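Local structure of Bse634I restriction endonuclease (Geobacillus stearothermophilus, 1KNV) at residues D146-Y160 with D181-V195. The protein is a type II restriction endonuclease that probably cleaves double-stranded DNA at a specific sequence with the help of bound metal ions. Residues are numbered along the deposited sequence; the frame is centred on the assembly and turned at random.
Sequences DLLIIRQKDLIKSEY and DIEGKCKWDSLVAGV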
# COMPACT_ATOMS: atom_id res chain seq x y z
N ASP B 146 1.90 -21.38 -20.14
CA ASP B 146 1.75 -22.61 -20.90
C ASP B 146 1.41 -23.79 -19.99
O ASP B 146 0.82 -24.78 -20.43
CB ASP B 146 3.04 -22.92 -21.66
CG ASP B 146 3.38 -21.82 -22.66
OD1 ASP B 146 2.51 -21.48 -23.50
OD2 ASP B 146 4.51 -21.30 -22.61
N LEU B 147 1.75 -23.67 -18.72
CA LEU B 147 1.49 -24.74 -17.79
C LEU B 147 1.01 -24.18 -16.45
O LEU B 147 1.57 -23.22 -15.92
CB LEU B 147 2.79 -25.51 -17.59
CG LEU B 147 2.90 -26.79 -16.81
CD1 LEU B 147 2.00 -27.77 -17.50
CD2 LEU B 147 4.36 -27.28 -16.77
N LEU B 148 -0.06 -24.77 -15.92
CA LEU B 148 -0.63 -24.36 -14.63
C LEU B 148 -0.58 -25.48 -13.59
O LEU B 148 -0.94 -26.63 -13.88
CB LEU B 148 -2.10 -23.99 -14.77
CG LEU B 148 -2.56 -22.72 -15.41
CD1 LEU B 148 -4.07 -22.58 -15.18
CD2 LEU B 148 -1.79 -21.59 -14.79
N ILE B 149 -0.13 -25.16 -12.39
CA ILE B 149 -0.11 -26.13 -11.30
C ILE B 149 -1.19 -25.66 -10.35
O ILE B 149 -1.12 -24.54 -9.83
CB ILE B 149 1.27 -26.19 -10.62
CG1 ILE B 149 2.33 -26.81 -11.57
CG2 ILE B 149 1.17 -27.07 -9.37
CD1 ILE B 149 2.58 -26.02 -12.83
N ILE B 150 -2.22 -26.47 -10.23
CA ILE B 150 -3.38 -26.16 -9.40
C ILE B 150 -3.50 -27.15 -8.25
O ILE B 150 -3.16 -28.32 -8.39
CB ILE B 150 -4.68 -26.25 -10.24
CG1 ILE B 150 -4.67 -25.17 -11.31
CG2 ILE B 150 -5.90 -26.14 -9.36
CD1 ILE B 150 -5.68 -25.39 -12.38
N ARG B 151 -3.92 -26.67 -7.09
CA ARG B 151 -4.08 -27.55 -5.95
C ARG B 151 -5.46 -27.34 -5.33
O ARG B 151 -5.72 -26.34 -4.67
CB ARG B 151 -3.00 -27.28 -4.89
CG ARG B 151 -3.03 -28.31 -3.77
CD ARG B 151 -2.13 -27.91 -2.64
NE ARG B 151 -2.14 -28.94 -1.61
CZ ARG B 151 -1.32 -28.93 -0.57
NH1 ARG B 151 -0.43 -27.94 -0.43
NH2 ARG B 151 -1.37 -29.92 0.31
N GLN B 152 -6.36 -28.29 -5.58
CA GLN B 152 -7.72 -28.24 -5.06
C GLN B 152 -8.28 -29.65 -5.16
O GLN B 152 -8.72 -30.09 -6.22
CB GLN B 152 -8.56 -27.25 -5.90
CG GLN B 152 -9.91 -26.90 -5.27
CD GLN B 152 -10.63 -25.79 -6.02
OE1 GLN B 152 -11.76 -25.96 -6.46
NE2 GLN B 152 -9.96 -24.66 -6.18
N LYS B 153 -8.24 -30.37 -4.05
CA LYS B 153 -8.69 -31.75 -4.02
C LYS B 153 -10.01 -32.05 -4.72
O LYS B 153 -10.11 -33.03 -5.45
CB LYS B 153 -8.77 -32.26 -2.58
CG LYS B 153 -9.06 -33.75 -2.50
CD LYS B 153 -8.99 -34.28 -1.08
CE LYS B 153 -9.32 -35.77 -1.06
NZ LYS B 153 -9.31 -36.35 0.32
N ASP B 154 -11.02 -31.21 -4.51
CA ASP B 154 -12.32 -31.45 -5.10
C ASP B 154 -12.37 -31.39 -6.62
O ASP B 154 -13.42 -31.64 -7.22
CB ASP B 154 -13.35 -30.49 -4.50
CG ASP B 154 -13.23 -29.08 -5.05
OD1 ASP B 154 -12.33 -28.82 -5.87
OD2 ASP B 154 -14.04 -28.22 -4.65
N LEU B 155 -11.25 -31.07 -7.27
CA LEU B 155 -11.22 -31.00 -8.73
C LEU B 155 -10.76 -32.32 -9.35
O LEU B 155 -10.84 -32.50 -10.57
CB LEU B 155 -10.25 -29.90 -9.19
CG LEU B 155 -10.60 -28.45 -8.87
CD1 LEU B 155 -9.52 -27.54 -9.43
CD2 LEU B 155 -11.94 -28.10 -9.48
N ILE B 156 -10.27 -33.22 -8.50
CA ILE B 156 -9.74 -34.50 -8.95
C ILE B 156 -10.76 -35.60 -9.25
O ILE B 156 -11.56 -35.98 -8.40
CB ILE B 156 -8.74 -35.03 -7.91
CG1 ILE B 156 -7.73 -33.93 -7.55
CG2 ILE B 156 -8.03 -36.28 -8.44
CD1 ILE B 156 -6.94 -33.41 -8.71
N LYS B 157 -10.72 -36.09 -10.49
CA LYS B 157 -11.60 -37.17 -10.93
C LYS B 157 -10.75 -38.43 -11.02
O LYS B 157 -9.56 -38.37 -11.37
CB LYS B 157 -12.19 -36.84 -12.31
CG LYS B 157 -12.96 -35.53 -12.33
CD LYS B 157 -13.94 -35.44 -13.51
CE LYS B 157 -13.23 -35.46 -14.85
NZ LYS B 157 -14.20 -35.38 -15.99
N SER B 158 -11.34 -39.58 -10.69
CA SER B 158 -10.62 -40.85 -10.72
C SER B 158 -9.95 -41.15 -12.07
O SER B 158 -8.91 -41.79 -12.11
CB SER B 158 -11.56 -42.00 -10.36
OG SER B 158 -12.45 -42.30 -11.43
N GLU B 159 -10.55 -40.68 -13.16
CA GLU B 159 -9.99 -40.91 -14.49
C GLU B 159 -8.60 -40.33 -14.65
O GLU B 159 -7.80 -40.83 -15.44
CB GLU B 159 -10.86 -40.31 -15.58
CG GLU B 159 -12.30 -40.70 -15.55
CD GLU B 159 -13.13 -39.65 -14.89
OE1 GLU B 159 -13.27 -39.68 -13.65
OE2 GLU B 159 -13.63 -38.77 -15.62
N TYR B 160 -8.33 -39.24 -13.92
CA TYR B 160 -7.04 -38.57 -14.00
C TYR B 160 -5.94 -39.44 -13.42
O TYR B 160 -4.76 -39.23 -13.71
CB TYR B 160 -7.05 -37.27 -13.18
CG TYR B 160 -8.05 -36.23 -13.61
CD1 TYR B 160 -8.32 -35.13 -12.78
CD2 TYR B 160 -8.74 -36.33 -14.81
CE1 TYR B 160 -9.25 -34.17 -13.15
CE2 TYR B 160 -9.68 -35.37 -15.19
CZ TYR B 160 -9.93 -34.29 -14.34
OH TYR B 160 -10.85 -33.33 -14.69
N ASP B 181 -12.49 -29.15 -17.85
CA ASP B 181 -13.11 -29.83 -16.70
C ASP B 181 -13.19 -28.94 -15.46
O ASP B 181 -14.09 -29.10 -14.63
CB ASP B 181 -12.32 -31.08 -16.31
CG ASP B 181 -12.37 -32.17 -17.36
OD1 ASP B 181 -12.78 -31.88 -18.50
OD2 ASP B 181 -11.98 -33.31 -17.03
N ILE B 182 -12.24 -28.02 -15.32
CA ILE B 182 -12.22 -27.17 -14.15
C ILE B 182 -12.68 -25.74 -14.39
O ILE B 182 -12.57 -24.91 -13.49
CB ILE B 182 -10.82 -27.11 -13.52
CG1 ILE B 182 -9.85 -26.45 -14.48
CG2 ILE B 182 -10.34 -28.52 -13.17
CD1 ILE B 182 -8.49 -26.23 -13.88
N GLU B 183 -13.20 -25.45 -15.58
CA GLU B 183 -13.66 -24.10 -15.87
C GLU B 183 -14.69 -23.62 -14.85
O GLU B 183 -15.70 -24.29 -14.61
CB GLU B 183 -14.26 -24.03 -17.28
CG GLU B 183 -15.03 -22.72 -17.60
CD GLU B 183 -15.34 -22.56 -19.09
OE1 GLU B 183 -15.51 -23.59 -19.79
OE2 GLU B 183 -15.42 -21.40 -19.57
N GLY B 184 -14.41 -22.47 -14.25
CA GLY B 184 -15.28 -21.85 -13.27
C GLY B 184 -15.30 -22.52 -11.92
O GLY B 184 -16.09 -22.15 -11.06
N LYS B 185 -14.41 -23.48 -11.70
CA LYS B 185 -14.37 -24.22 -10.45
C LYS B 185 -13.20 -23.94 -9.51
O LYS B 185 -13.20 -24.39 -8.37
CB LYS B 185 -14.33 -25.72 -10.74
CG LYS B 185 -15.51 -26.32 -11.50
CD LYS B 185 -15.16 -27.76 -11.89
CE LYS B 185 -16.39 -28.57 -12.27
NZ LYS B 185 -17.19 -27.90 -13.33
N CYS B 186 -12.20 -23.21 -9.99
CA CYS B 186 -11.02 -22.94 -9.18
C CYS B 186 -11.08 -21.74 -8.25
O CYS B 186 -11.39 -20.63 -8.67
CB CYS B 186 -9.81 -22.80 -10.08
SG CYS B 186 -9.49 -24.27 -11.01
N LYS B 187 -10.75 -21.98 -6.99
CA LYS B 187 -10.71 -20.92 -6.00
C LYS B 187 -9.44 -20.19 -6.41
O LYS B 187 -8.45 -20.81 -6.79
CB LYS B 187 -10.56 -21.49 -4.59
CG LYS B 187 -11.81 -22.15 -4.03
CD LYS B 187 -11.52 -22.84 -2.70
CE LYS B 187 -10.78 -21.91 -1.73
NZ LYS B 187 -10.62 -22.49 -0.35
N TRP B 188 -9.47 -18.86 -6.34
CA TRP B 188 -8.32 -18.07 -6.75
C TRP B 188 -7.00 -18.49 -6.13
O TRP B 188 -5.98 -18.49 -6.81
CB TRP B 188 -8.57 -16.59 -6.43
CG TRP B 188 -8.40 -16.26 -5.01
CD1 TRP B 188 -9.29 -16.46 -4.00
CD2 TRP B 188 -7.24 -15.67 -4.41
NE1 TRP B 188 -8.75 -16.04 -2.80
CE2 TRP B 188 -7.49 -15.55 -3.03
CE3 TRP B 188 -6.00 -15.24 -4.91
CZ2 TRP B 188 -6.56 -15.01 -2.15
CZ3 TRP B 188 -5.08 -14.70 -4.04
CH2 TRP B 188 -5.36 -14.60 -2.67
N ASP B 189 -7.01 -18.85 -4.84
CA ASP B 189 -5.76 -19.25 -4.18
C ASP B 189 -5.42 -20.72 -4.38
O ASP B 189 -4.56 -21.27 -3.69
CB ASP B 189 -5.81 -18.91 -2.69
CG ASP B 189 -6.94 -19.59 -1.97
OD1 ASP B 189 -6.86 -19.65 -0.73
OD2 ASP B 189 -7.91 -20.04 -2.62
N SER B 190 -6.07 -21.35 -5.35
CA SER B 190 -5.81 -22.75 -5.63
C SER B 190 -4.68 -22.94 -6.65
O SER B 190 -4.17 -24.02 -6.80
CB SER B 190 -7.08 -23.46 -6.13
OG SER B 190 -7.97 -23.71 -5.05
N LEU B 191 -4.31 -21.87 -7.35
CA LEU B 191 -3.21 -21.95 -8.33
C LEU B 191 -1.96 -21.84 -7.51
O LEU B 191 -1.89 -21.05 -6.63
CB LEU B 191 -3.13 -20.75 -9.18
CG LEU B 191 -4.49 -20.36 -9.60
CD1 LEU B 191 -4.31 -19.12 -10.20
CD2 LEU B 191 -5.03 -21.27 -10.59
N VAL B 192 -0.97 -22.63 -7.82
CA VAL B 192 0.21 -22.50 -7.05
C VAL B 192 1.27 -21.96 -7.94
O VAL B 192 2.05 -21.14 -7.48
CB VAL B 192 0.53 -23.80 -6.32
CG1 VAL B 192 -0.52 -23.92 -5.18
CG2 VAL B 192 0.46 -24.98 -7.19
N ALA B 193 1.15 -22.24 -9.23
CA ALA B 193 2.15 -21.73 -10.14
C ALA B 193 1.77 -21.81 -11.61
O ALA B 193 0.86 -22.54 -12.02
CB ALA B 193 3.45 -22.46 -9.90
N GLY B 194 2.51 -21.04 -12.40
CA GLY B 194 2.34 -21.01 -13.84
C GLY B 194 3.73 -21.14 -14.44
O GLY B 194 4.70 -20.68 -13.84
N VAL B 195 3.85 -21.78 -15.60
CA VAL B 195 5.15 -21.93 -16.25
C VAL B 195 5.08 -21.44 -17.69
O VAL B 195 4.15 -21.76 -18.42
CB VAL B 195 5.63 -23.41 -16.26
CG1 VAL B 195 7.08 -23.49 -16.77
CG2 VAL B 195 5.53 -24.02 -14.87
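Ile149 O is gripped by two backbone donors at once, Val192 N at 2.8 Å and Ala193 N at 3.3 Å, and so illustrates how a classic beta bulge is built. The N-H of Val192 points almost straight at the oxygen (177°), whereas Ala193 N comes in the carbonyl plane on a lone pair. On one side of the bulge Arg151 N bonds to Ser190 O (2.7 Å); on the other the antiparallel ladder runs through Leu148-Gly194 to Leu147-Val195. The side chains of Leu147 and Val195 lie side by side, and the CD1 methyl of Ile149 reaches CG2 of Val195. On the face of Leu148 and Ile150, CG1 of Ile150 stands anti to the carbonyl carbon (chi1 -65°) alongside CD2 of Leu191, and the extended chain carries CD1 tip to tip toward CD1 of Ile182. Leu155 crosses Ile182 at about a right angle and sets CD2 3.6 Å from Lys185 CB. Farther along, Tyr160 OH donates to Asp181 OD2 (2.6 Å), which lies in plane at the ring's edge and accepts through its anti lone pair; Lys157 NZ bridges the same oxygen, its hydrogen bond weak, and Glu159 OE2. Asp146, a calcium ligand in another structure but without the ion here, precedes strand 147-151, its OD2 held by Leu197 N. That strand lies between 99-103 and 191-198 in the mixed sheet of this PDDEXK-clan nuclease, and helix 281-291 packs on Leu147, Ile149, Ala193 and Val195.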